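Local coordinates for B-agarase (Saccharophagus degradans, PDB 4BQ2), which probably hydrolyses agarose as a family 50 exo-beta-agarase, cutting beta-1,4 linkages from the chain end, at residues I488-S493 with I650-I655; A621-Y626 with Y692-H697. All coordinates share one frame; numbering follows the deposited sequence.

Contact 1 (I488-S493 with I650-I655); sequences IDNEKS and IGEFHI
Asn490 and Glu652 meet across well-separated backbones: the closest CA atoms, Asn490 CA and Gly651 CA, are 9.3 Å apart, and only side chains reach over. Segment 488-493 leaves strand 483-488 as a loop, while 650-655 begins in strand 648-652 and continues as loop. Asn490 OD1 comes 3.6 Å from Glu652 OE2, amide and carboxylate planes 32° apart. Extended beyond CG, Glu491 and Glu652 approach from opposite directions, Glu491 OE2 stopping 3.4 Å from Glu652 OE1. The carboxylate planes are turned 46° apart, and two acceptors at this range do not bond. Two glutamates, Glu491 just after strand 483-488 and Glu652 on or close to strand 648-652, the first preceded by Asn, recall the acid/base and nucleophile of clan GH-A (beta/alpha)8 barrels. Glu491 CD and Glu652 CD are 5.0 Å apart, consistent with a retaining mechanism; a glycerol, probably from the crystallisation liquor, hydrogen-bonds to Glu652 OE1, consistent with a sugar-binding pocket. Asn490 ND2 donates to a water at 2.8 Å, which donates in turn to Glu652 OE2 at 2.8 Å. Arg603 bonds Asn490 OD1 and forms a salt bridge with Glu652 OE2. Trp451 and Asn627 hold Glu491, and Tyr629 bonds Glu652 OE1.

Contact 2 (A621-Y626 with Y692-H697); sequences ADVVSY and YFVGAH
The rings of Tyr626 and Phe693 meet obliquely, Tyr626 CD2 lying 4.2 Å from Phe693 CE1, and their side chains cross at about a right angle. A single close atom pair joins the two rings. Trp638 meets the Tyr626 ring edge-to-face, and Leu641 of helix 641-644 touches both rings. Phe693 also packs on Ile650 of strand 648-652 and on Val687 of helix 673-688. In both aromatics CG, anti to the carbonyl carbon, turns the ring toward the other segment although neither CB is aimed straight across. The second meeting is between valines: Val623 CG1 approaches Val694 CG2 to 4.3 Å, both CB atoms directed toward the opposite segment. Phe693 and Val694 are consecutive and point to opposite faces of their strand, hence the two separate patches. The backbones stay apart, with Val623 CA 8.6 Å from Val694 CA and Tyr626 CA 9.3 Å from Ala696 CA, because strand 648-652 runs between strands 624-627 and 693-699 in the parallel part of a mixed sheet; Val623 rests on its Ile649. Such parallel strands backed by helices fit the (beta/alpha)8 barrel expected for this family. Every touching residue is buried and every cross-segment contact is between carbons, which implies that dispersion and exclusion of water, rather than directed polar bonds, join strand 624-627 and the residue leading into it to strand 693-699.

From the N terminus the chain passes 488-493, then 621-626, 650-655 and 692-697, so the two contacts cross rather than nest. Contact 1 closes a loop of 156 intervening residues, just over half of them helical; contact 2 closes one of 65, opening inside the first and ending beyond it. Their centres are 11 Å apart, and the sheet connects them: Gly651 N lies 2.7 Å from Tyr626 O and Ile650 O lies 2.9 Å from His697 N, both probable hydrogen bonds. Strand 648-652 is thus flanked by both strands of contact 2 and carries into contact 1, linking the apolar packing around the parallel strands to the polar pocket at their end.

Contact 1 (I488-S493 with I650-I655)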
loop_
_atom_site.group_PDB
_atom_site.type_symbol
_atom_site.label_atom_id
_atom_site.label_comp_id
_atom_site.label_asym_id
_atom_site.label_seq_id
_atom_site.Cartn_x
_atom_site.Cartn_y
_atom_site.Cartn_z
ATOM N N ILE A 488 1.221 -13.150 9.606
ATOM C CA ILE A 488 0.137 -13.962 9.048
ATOM C C ILE A 488 -0.946 -13.001 8.542
ATOM O O ILE A 488 -1.411 -12.125 9.288
ATOM C CB ILE A 488 -0.458 -14.960 10.062
ATOM C CG1 ILE A 488 0.594 -15.982 10.556
ATOM C CG2 ILE A 488 -1.665 -15.683 9.434
ATOM C CD1 ILE A 488 1.095 -17.018 9.540
ATOM N N ASP A 489 -1.324 -13.157 7.271
ATOM C CA ASP A 489 -2.370 -12.317 6.630
ATOM C C ASP A 489 -1.899 -10.872 6.478
ATOM O O ASP A 489 -0.779 -10.573 6.798
ATOM C CB ASP A 489 -3.716 -12.404 7.377
ATOM C CG ASP A 489 -4.424 -13.736 7.161
ATOM O OD1 ASP A 489 -4.127 -14.450 6.153
ATOM O OD2 ASP A 489 -5.288 -14.078 8.018
ATOM N N ASN A 490 -2.744 -9.972 5.953
ATOM C CA ASN A 490 -2.305 -8.636 5.648
ATOM C C ASN A 490 -3.510 -7.760 5.334
ATOM O O ASN A 490 -4.355 -8.169 4.504
ATOM C CB ASN A 490 -1.390 -8.690 4.409
ATOM C CG ASN A 490 -0.953 -7.323 3.939
ATOM O OD1 ASN A 490 -0.169 -6.674 4.621
ATOM N ND2 ASN A 490 -1.398 -6.902 2.735
ATOM N N GLU A 491 -3.603 -6.590 5.987
ATOM C CA GLU A 491 -4.618 -5.578 5.629
ATOM C C GLU A 491 -6.034 -6.166 5.488
ATOM O O GLU A 491 -6.752 -5.938 4.505
ATOM C CB GLU A 491 -4.186 -4.854 4.341
ATOM C CG GLU A 491 -2.853 -4.127 4.500
ATOM C CD GLU A 491 -2.514 -3.232 3.320
ATOM O OE1 GLU A 491 -3.283 -3.222 2.336
ATOM O OE2 GLU A 491 -1.476 -2.526 3.390
ATOM N N LYS A 492 -6.446 -6.914 6.508
ATOM C CA LYS A 492 -7.786 -7.469 6.548
ATOM C C LYS A 492 -8.766 -6.342 6.817
ATOM O O LYS A 492 -8.449 -5.384 7.517
ATOM C CB LYS A 492 -7.878 -8.562 7.634
ATOM C CG LYS A 492 -6.841 -9.691 7.446
ATOM C CD LYS A 492 -7.189 -10.938 8.287
ATOM C CE LYS A 492 -8.303 -11.728 7.598
ATOM N NZ LYS A 492 -7.890 -12.369 6.298
ATOM N N SER A 493 -9.952 -6.447 6.236
ATOM C CA SER A 493 -10.989 -5.430 6.449
ATOM C C SER A 493 -11.722 -5.630 7.780
ATOM O O SER A 493 -12.861 -6.127 7.809
ATOM C CB SER A 493 -11.974 -5.437 5.273
ATOM O OG SER A 493 -11.323 -4.965 4.081
ATOM N N ILE A 650 6.487 -1.401 11.761
ATOM C CA ILE A 650 5.887 -0.924 10.487
ATOM C C ILE A 650 6.149 -1.960 9.377
ATOM O O ILE A 650 7.301 -2.241 9.048
ATOM C CB ILE A 650 6.495 0.427 10.056
ATOM C CG1 ILE A 650 6.132 1.533 11.073
ATOM C CG2 ILE A 650 6.057 0.799 8.613
ATOM C CD1 ILE A 650 4.639 1.875 11.190
ATOM N N GLY A 651 5.092 -2.557 8.834
ATOM C CA GLY A 651 5.267 -3.634 7.834
ATOM C C GLY A 651 5.499 -3.075 6.446
ATOM O O GLY A 651 6.091 -3.763 5.581
ATOM N N GLU A 652 5.027 -1.838 6.241
ATOM C CA GLU A 652 5.055 -1.135 4.928
ATOM C C GLU A 652 5.052 0.376 5.094
ATOM O O GLU A 652 4.290 0.911 5.903
ATOM C CB GLU A 652 3.821 -1.503 4.095
ATOM C CG GLU A 652 3.718 -2.989 3.835
ATOM C CD GLU A 652 2.490 -3.402 3.060
ATOM O OE1 GLU A 652 1.764 -2.540 2.486
ATOM O OE2 GLU A 652 2.266 -4.612 3.035
ATOM N N PHE A 653 5.908 1.034 4.311
ATOM C CA PHE A 653 5.788 2.455 3.967
ATOM C C PHE A 653 6.509 2.609 2.633
ATOM O O PHE A 653 7.240 1.698 2.194
ATOM C CB PHE A 653 6.408 3.388 5.021
ATOM C CG PHE A 653 7.934 3.377 5.072
ATOM C CD1 PHE A 653 8.620 2.298 5.631
ATOM C CD2 PHE A 653 8.674 4.487 4.622
ATOM C CE1 PHE A 653 10.024 2.300 5.698
ATOM C CE2 PHE A 653 10.073 4.505 4.702
ATOM C CZ PHE A 653 10.749 3.406 5.228
ATOM N N HIS A 654 6.306 3.750 2.001
ATOM C CA HIS A 654 7.061 4.094 0.791
ATOM C C HIS A 654 6.909 5.555 0.404
ATOM O O HIS A 654 6.017 6.222 0.913
ATOM C CB HIS A 654 6.824 3.139 -0.404
ATOM C CG HIS A 654 5.423 3.099 -0.973
ATOM N ND1 HIS A 654 4.634 4.222 -1.216
ATOM C CD2 HIS A 654 4.707 2.048 -1.423
ATOM C CE1 HIS A 654 3.484 3.849 -1.749
ATOM N NE2 HIS A 654 3.497 2.534 -1.873
ATOM N N ILE A 655 7.797 6.043 -0.468
ATOM C CA ILE A 655 7.636 7.366 -1.117
ATOM C C ILE A 655 8.093 7.189 -2.564
ATOM O O ILE A 655 9.121 6.561 -2.812
ATOM C CB ILE A 655 8.540 8.432 -0.441
ATOM C CG1 ILE A 655 8.184 8.577 1.042
ATOM C CG2 ILE A 655 8.401 9.794 -1.129
ATOM C CD1 ILE A 655 9.183 7.915 1.989
HETATM O O HOH W 1 -0.035 -4.795 1.439
#

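Contact 2 (A621-Y626 with Y692-H697)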
loop_
_atom_site.group_PDB
_atom_site.type_symbol
_atom_site.label_atom_id
_atom_site.label_comp_id
_atom_site.label_asym_id
_atom_site.label_seq_id
_atom_site.Cartn_x
_atom_site.Cartn_y
_atom_site.Cartn_z
ATOM N N ALA A 621 -0.276 -11.275 19.716
ATOM C CA ALA A 621 0.943 -11.076 18.931
ATOM C C ALA A 621 2.103 -10.699 19.837
ATOM O O ALA A 621 1.928 -9.923 20.790
ATOM C CB ALA A 621 0.722 -9.996 17.896
ATOM N N ASP A 622 3.280 -11.265 19.556
ATOM C CA ASP A 622 4.520 -10.845 20.225
ATOM C C ASP A 622 4.843 -9.409 19.855
ATOM O O ASP A 622 5.329 -8.649 20.671
ATOM C CB ASP A 622 5.671 -11.764 19.826
ATOM C CG ASP A 622 5.436 -13.215 20.270
ATOM O OD1 ASP A 622 5.541 -13.495 21.477
ATOM O OD2 ASP A 622 5.092 -14.060 19.430
ATOM N N VAL A 623 4.581 -9.056 18.597
ATOM C CA VAL A 623 4.884 -7.724 18.076
ATOM C C VAL A 623 3.649 -7.327 17.220
ATOM O O VAL A 623 3.218 -8.120 16.378
ATOM C CB VAL A 623 6.141 -7.737 17.171
ATOM C CG1 VAL A 623 6.412 -6.343 16.631
ATOM C CG2 VAL A 623 7.379 -8.203 17.922
ATOM N N VAL A 624 3.080 -6.137 17.448
ATOM C CA VAL A 624 1.918 -5.676 16.683
ATOM C C VAL A 624 2.385 -4.958 15.411
ATOM O O VAL A 624 3.217 -4.024 15.482
ATOM C CB VAL A 624 1.021 -4.729 17.523
ATOM C CG1 VAL A 624 -0.224 -4.366 16.727
ATOM C CG2 VAL A 624 0.591 -5.419 18.830
ATOM N N SER A 625 1.872 -5.366 14.245
ATOM C CA SER A 625 2.338 -4.754 12.966
ATOM C C SER A 625 1.308 -3.822 12.369
ATOM O O SER A 625 0.094 -4.119 12.386
ATOM C CB SER A 625 2.684 -5.823 11.924
ATOM O OG SER A 625 1.690 -6.813 11.928
ATOM N N TYR A 626 1.805 -2.715 11.834
ATOM C CA TYR A 626 0.986 -1.695 11.170
ATOM C C TYR A 626 1.665 -1.351 9.837
ATOM O O TYR A 626 2.896 -1.238 9.769
ATOM C CB TYR A 626 0.934 -0.401 11.993
ATOM C CG TYR A 626 0.534 -0.562 13.467
ATOM C CD1 TYR A 626 -0.815 -0.544 13.852
ATOM C CD2 TYR A 626 1.504 -0.752 14.458
ATOM C CE1 TYR A 626 -1.197 -0.689 15.198
ATOM C CE2 TYR A 626 1.142 -0.898 15.811
ATOM C CZ TYR A 626 -0.205 -0.872 16.166
ATOM O OH TYR A 626 -0.567 -1.019 17.493
ATOM N N TYR A 692 8.181 2.663 20.952
ATOM C CA TYR A 692 7.413 1.436 20.744
ATOM C C TYR A 692 7.806 0.620 19.513
ATOM O O TYR A 692 7.468 -0.561 19.431
ATOM C CB TYR A 692 5.904 1.740 20.785
ATOM C CG TYR A 692 5.612 2.374 22.131
ATOM C CD1 TYR A 692 5.616 1.590 23.279
ATOM C CD2 TYR A 692 5.467 3.772 22.268
ATOM C CE1 TYR A 692 5.422 2.156 24.542
ATOM C CE2 TYR A 692 5.260 4.354 23.535
ATOM C CZ TYR A 692 5.258 3.534 24.656
ATOM O OH TYR A 692 5.056 4.055 25.906
ATOM N N PHE A 693 8.530 1.223 18.569
ATOM C CA PHE A 693 8.832 0.502 17.317
ATOM C C PHE A 693 10.144 -0.206 17.352
ATOM O O PHE A 693 11.144 0.374 17.752
ATOM C CB PHE A 693 8.720 1.441 16.090
ATOM C CG PHE A 693 7.303 1.674 15.712
ATOM C CD1 PHE A 693 6.634 0.759 14.901
ATOM C CD2 PHE A 693 6.605 2.760 16.217
ATOM C CE1 PHE A 693 5.296 0.933 14.569
ATOM C CE2 PHE A 693 5.266 2.952 15.878
ATOM C CZ PHE A 693 4.607 2.036 15.060
ATOM N N VAL A 694 10.118 -1.479 16.975
ATOM C CA VAL A 694 11.344 -2.258 16.810
ATOM C C VAL A 694 11.860 -2.426 15.381
ATOM O O VAL A 694 12.855 -3.134 15.156
ATOM C CB VAL A 694 11.257 -3.634 17.489
ATOM C CG1 VAL A 694 10.792 -3.445 18.951
ATOM C CG2 VAL A 694 10.317 -4.580 16.707
ATOM N N GLY A 695 11.209 -1.763 14.436
ATOM C CA GLY A 695 11.666 -1.785 13.039
ATOM C C GLY A 695 10.639 -1.219 12.065
ATOM O O GLY A 695 9.517 -0.882 12.435
ATOM N N ALA A 696 11.026 -1.165 10.799
ATOM C CA ALA A 696 10.156 -0.657 9.722
ATOM C C ALA A 696 10.647 -1.224 8.394
ATOM O O ALA A 696 11.836 -1.125 8.084
ATOM C CB ALA A 696 10.232 0.863 9.670
ATOM N N HIS A 697 9.730 -1.790 7.625
ATOM C CA HIS A 697 10.032 -2.329 6.299
ATOM C C HIS A 697 9.373 -1.443 5.224
ATOM O O HIS A 697 8.239 -0.975 5.361
ATOM C CB HIS A 697 9.533 -3.780 6.157
ATOM C CG HIS A 697 10.315 -4.776 6.962
ATOM N ND1 HIS A 697 9.712 -5.760 7.724
ATOM C CD2 HIS A 697 11.655 -4.940 7.122
ATOM C CE1 HIS A 697 10.650 -6.495 8.305
ATOM N NE2 HIS A 697 11.837 -6.009 7.965
#